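Local coordinates for protein amidohydrolase (Brucella melitensis biovar Abortus, PDB 4F0L) that probably acts as a metal-dependent deaminase of the amidohydrolase family and binds an iron ion, at residues 230-244 with 268-281. Numbering follows the deposited sequence.
Sequences TQLLPDAPVHIHVAE and QDVTARWCLIHATH. With FE (Fe (III) ion), chain E.
The extended side chain of R273 runs alongside the 233-236 turn and lays one face of its guanidinium on CG2 of V238, which sits 3.3 Å from R273 CZ, while P234 O lies over the other face. The contact illustrates how neighbouring parallel strands of an amidohydrolase TIM barrel, here 238-242 and 274-276 joined through helices, are tied at their N-terminal ends and open at their C-terminal ends onto a metal centre. NH1 and NH2 of R273 both donate to T230 O, the bond from NH2 measuring 2.8 Å; NH2 also reaches L233 O from above its carbonyl plane, while NE meets A236 O at 2.9 Å. Four hydrogen bonds to three backbone carbonyls thus fix the rotation of the guanidinium.

A parallel ladder of backbone hydrogen bonds runs from V238 N to R273 O at one end to V242 N to I277 O at the other. On the helix-facing side, V238 CG1, anti to its own backbone nitrogen (chi1 179°), rests over the six-membered ring of W274, 3.6 Å from the centroid, and I240 CG2 packs against L276 CD2. Inside the barrel, CB of C275 sits over the H239 ring, whose NE2 bonds to A379 O.

Further along, H241 and H278 stand side by side, their rings meeting rim to rim with planes at 9°. E244, fully extended, lays its carboxylate over one face of the H278 ring, and H278 ND1 is hydrogen-bonded to E304. H65, H67 and D329 complete the iron site with two waters, and H241 NE2 binds the ion at 2.4 Å.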
# COMPACT_ATOMS: atom_id res chain seq x y z
N THR B 230 15.76 20.08 -26.07
CA THR B 230 15.66 20.88 -24.85
C THR B 230 15.84 22.40 -25.10
O THR B 230 15.78 23.20 -24.18
CB THR B 230 16.63 20.34 -23.77
OG1 THR B 230 17.97 20.37 -24.25
CG2 THR B 230 16.32 18.89 -23.45
N GLN B 231 16.03 22.77 -26.37
CA GLN B 231 16.09 24.16 -26.77
C GLN B 231 14.78 24.61 -27.44
O GLN B 231 14.60 25.80 -27.67
CB GLN B 231 17.31 24.40 -27.72
N LEU B 232 13.87 23.68 -27.72
CA LEU B 232 12.64 24.04 -28.43
C LEU B 232 11.77 25.02 -27.68
O LEU B 232 11.23 25.95 -28.26
CB LEU B 232 11.78 22.82 -28.75
CG LEU B 232 12.20 21.93 -29.90
CD1 LEU B 232 11.20 20.78 -29.98
CD2 LEU B 232 12.33 22.69 -31.24
N LEU B 233 11.61 24.79 -26.38
CA LEU B 233 10.75 25.58 -25.52
C LEU B 233 11.57 25.85 -24.25
O LEU B 233 11.38 25.18 -23.22
CB LEU B 233 9.46 24.81 -25.21
CG LEU B 233 8.52 24.53 -26.40
CD1 LEU B 233 7.47 23.46 -26.07
CD2 LEU B 233 7.89 25.82 -26.96
N PRO B 234 12.51 26.81 -24.34
CA PRO B 234 13.49 27.02 -23.28
C PRO B 234 12.90 27.47 -21.96
O PRO B 234 13.55 27.34 -20.94
CB PRO B 234 14.42 28.09 -23.86
CG PRO B 234 13.60 28.79 -24.92
CD PRO B 234 12.72 27.73 -25.48
N ASP B 235 11.67 27.96 -21.96
CA ASP B 235 11.06 28.39 -20.70
C ASP B 235 10.10 27.36 -20.12
O ASP B 235 9.45 27.62 -19.11
CB ASP B 235 10.36 29.73 -20.87
CG ASP B 235 11.33 30.82 -21.35
OD1 ASP B 235 12.43 30.93 -20.77
OD2 ASP B 235 10.98 31.55 -22.29
N ALA B 236 10.01 26.20 -20.73
CA ALA B 236 9.03 25.20 -20.29
C ALA B 236 9.79 24.00 -19.71
O ALA B 236 10.99 23.84 -19.96
CB ALA B 236 8.15 24.79 -21.47
N PRO B 237 9.09 23.13 -18.98
CA PRO B 237 9.77 21.96 -18.41
C PRO B 237 10.49 20.99 -19.36
O PRO B 237 10.08 20.82 -20.51
CB PRO B 237 8.65 21.20 -17.67
CG PRO B 237 7.65 22.27 -17.32
CD PRO B 237 7.71 23.27 -18.46
N VAL B 238 11.52 20.35 -18.83
CA VAL B 238 12.18 19.21 -19.47
C VAL B 238 12.15 18.02 -18.48
O VAL B 238 12.62 18.14 -17.35
CB VAL B 238 13.64 19.55 -19.79
CG1 VAL B 238 14.36 18.34 -20.44
CG2 VAL B 238 13.71 20.80 -20.66
N HIS B 239 11.58 16.90 -18.90
CA HIS B 239 11.56 15.66 -18.12
C HIS B 239 12.32 14.58 -18.84
O HIS B 239 12.30 14.53 -20.08
CB HIS B 239 10.15 15.20 -17.89
CG HIS B 239 9.39 16.03 -16.91
ND1 HIS B 239 8.53 15.48 -16.00
CD2 HIS B 239 9.32 17.40 -16.73
CE1 HIS B 239 8.01 16.43 -15.25
NE2 HIS B 239 8.48 17.62 -15.69
N ILE B 240 12.98 13.72 -18.08
CA ILE B 240 13.77 12.62 -18.64
C ILE B 240 13.85 11.48 -17.64
O ILE B 240 14.05 11.74 -16.47
CB ILE B 240 15.20 13.11 -19.02
CG1 ILE B 240 16.05 11.99 -19.62
CG2 ILE B 240 15.92 13.71 -17.82
CD1 ILE B 240 17.20 12.48 -20.48
N HIS B 241 13.72 10.23 -18.10
CA HIS B 241 13.99 9.07 -17.23
C HIS B 241 15.48 8.99 -17.04
O HIS B 241 16.22 8.97 -18.01
CB HIS B 241 13.59 7.71 -17.86
CG HIS B 241 12.10 7.47 -18.01
ND1 HIS B 241 11.53 7.14 -19.20
CD2 HIS B 241 11.07 7.40 -17.05
CE1 HIS B 241 10.19 6.94 -19.02
NE2 HIS B 241 9.92 7.11 -17.71
N VAL B 242 15.95 8.88 -15.80
CA VAL B 242 17.37 8.65 -15.60
C VAL B 242 17.70 7.75 -14.37
O VAL B 242 17.11 7.88 -13.29
CB VAL B 242 18.14 10.00 -15.59
CG1 VAL B 242 17.70 10.88 -14.44
CG2 VAL B 242 19.62 9.75 -15.52
N ALA B 243 18.65 6.83 -14.56
CA ALA B 243 19.18 6.03 -13.45
C ALA B 243 18.13 5.16 -12.71
O ALA B 243 18.26 4.89 -11.51
CB ALA B 243 19.91 6.94 -12.48
N GLU B 244 17.14 4.68 -13.45
CA GLU B 244 16.06 3.87 -12.87
C GLU B 244 16.51 2.46 -12.46
O GLU B 244 16.13 1.98 -11.36
CB GLU B 244 14.84 3.78 -13.81
CG GLU B 244 13.68 3.01 -13.15
CD GLU B 244 12.45 2.82 -14.05
OE1 GLU B 244 11.44 2.24 -13.59
OE2 GLU B 244 12.48 3.28 -15.20
N GLN B 268 24.49 19.14 -19.61
CA GLN B 268 23.36 20.04 -19.77
C GLN B 268 23.36 21.01 -18.61
O GLN B 268 23.86 20.71 -17.52
CB GLN B 268 22.05 19.25 -19.82
CG GLN B 268 21.86 18.41 -21.07
CD GLN B 268 21.64 19.25 -22.32
OE1 GLN B 268 21.04 20.33 -22.27
NE2 GLN B 268 22.15 18.77 -23.45
N ASP B 269 22.82 22.20 -18.85
CA ASP B 269 22.60 23.19 -17.80
C ASP B 269 21.36 22.82 -16.97
O ASP B 269 20.27 23.36 -17.21
CB ASP B 269 22.43 24.57 -18.45
CG ASP B 269 22.40 25.70 -17.44
OD1 ASP B 269 22.90 25.52 -16.30
OD2 ASP B 269 21.87 26.79 -17.78
N VAL B 270 21.50 21.89 -16.03
CA VAL B 270 20.33 21.34 -15.30
C VAL B 270 19.89 22.34 -14.24
O VAL B 270 20.71 22.84 -13.50
CB VAL B 270 20.65 19.97 -14.68
CG1 VAL B 270 19.46 19.40 -13.88
CG2 VAL B 270 21.03 18.98 -15.78
N THR B 271 18.61 22.67 -14.21
CA THR B 271 18.03 23.61 -13.23
C THR B 271 16.66 23.07 -12.76
O THR B 271 16.31 21.95 -13.08
CB THR B 271 17.82 25.00 -13.85
OG1 THR B 271 16.87 24.88 -14.90
CG2 THR B 271 19.09 25.60 -14.41
N ALA B 272 15.89 23.87 -12.02
CA ALA B 272 14.52 23.56 -11.61
C ALA B 272 13.57 23.38 -12.80
O ALA B 272 12.44 22.94 -12.64
CB ALA B 272 14.00 24.65 -10.65
N ARG B 273 14.04 23.73 -14.00
CA ARG B 273 13.29 23.48 -15.23
C ARG B 273 13.20 21.96 -15.49
O ARG B 273 12.30 21.49 -16.21
CB ARG B 273 14.01 24.21 -16.38
CG ARG B 273 13.42 24.10 -17.75
CD ARG B 273 14.43 24.56 -18.82
NE ARG B 273 13.84 24.29 -20.12
CZ ARG B 273 14.49 23.94 -21.22
NH1 ARG B 273 15.80 23.85 -21.23
NH2 ARG B 273 13.78 23.68 -22.32
N TRP B 274 14.17 21.23 -14.94
CA TRP B 274 14.32 19.81 -15.20
C TRP B 274 13.70 19.00 -14.11
O TRP B 274 13.79 19.37 -12.93
CB TRP B 274 15.79 19.43 -15.30
CG TRP B 274 16.48 19.96 -16.55
CD1 TRP B 274 16.75 21.29 -16.90
CD2 TRP B 274 17.00 19.17 -17.65
NE1 TRP B 274 17.39 21.35 -18.11
CE2 TRP B 274 17.58 20.13 -18.61
CE3 TRP B 274 17.05 17.81 -17.94
CZ2 TRP B 274 18.16 19.72 -19.81
CZ3 TRP B 274 17.64 17.40 -19.15
CH2 TRP B 274 18.19 18.33 -20.05
N CYS B 275 13.06 17.89 -14.52
CA CYS B 275 12.58 16.87 -13.62
C CYS B 275 13.18 15.51 -14.04
O CYS B 275 12.99 15.06 -15.18
CB CYS B 275 11.06 16.79 -13.62
SG CYS B 275 10.41 15.55 -12.45
N LEU B 276 13.97 14.92 -13.15
CA LEU B 276 14.66 13.68 -13.49
C LEU B 276 13.84 12.60 -12.88
O LEU B 276 13.71 12.54 -11.66
CB LEU B 276 16.08 13.65 -12.94
CG LEU B 276 17.00 14.83 -13.24
CD1 LEU B 276 18.45 14.51 -12.83
CD2 LEU B 276 16.88 15.28 -14.68
N ILE B 277 13.25 11.78 -13.73
CA ILE B 277 12.32 10.73 -13.30
C ILE B 277 13.10 9.52 -12.74
O ILE B 277 14.07 9.04 -13.34
CB ILE B 277 11.39 10.30 -14.45
CG1 ILE B 277 10.75 11.53 -15.11
CG2 ILE B 277 10.28 9.36 -13.92
CD1 ILE B 277 9.86 12.33 -14.17
N HIS B 278 12.66 9.05 -11.57
CA HIS B 278 13.34 7.98 -10.81
C HIS B 278 14.59 8.44 -10.11
O HIS B 278 14.59 8.60 -8.86
CB HIS B 278 13.56 6.70 -11.63
CG HIS B 278 12.31 6.22 -12.32
ND1 HIS B 278 11.19 5.92 -11.64
CD2 HIS B 278 12.02 6.03 -13.67
CE1 HIS B 278 10.23 5.54 -12.50
NE2 HIS B 278 10.73 5.63 -13.76
N ALA B 279 15.67 8.65 -10.87
CA ALA B 279 16.96 9.03 -10.29
C ALA B 279 17.25 8.08 -9.13
O ALA B 279 17.76 8.51 -8.09
CB ALA B 279 16.93 10.47 -9.79
N THR B 280 16.97 6.79 -9.33
CA THR B 280 16.97 5.81 -8.24
C THR B 280 18.37 5.39 -7.80
O THR B 280 18.58 5.17 -6.60
CB THR B 280 16.19 4.56 -8.64
OG1 THR B 280 14.91 4.98 -9.16
CG2 THR B 280 16.04 3.57 -7.46
N HIS B 281 19.30 5.30 -8.73
CA HIS B 281 20.65 4.87 -8.42
C HIS B 281 21.58 6.03 -8.61
O HIS B 281 22.08 6.30 -9.72
CB HIS B 281 21.05 3.65 -9.27
CG HIS B 281 20.08 2.50 -9.15
ND1 HIS B 281 20.18 1.57 -8.17
CD2 HIS B 281 18.94 2.19 -9.87
CE1 HIS B 281 19.15 0.71 -8.26
NE2 HIS B 281 18.39 1.08 -9.30
FE FE E . 7.96 6.26 -16.70
O HOH W 1 9.17 5.04 -15.36
O HOH W 2 8.14 4.18 -17.61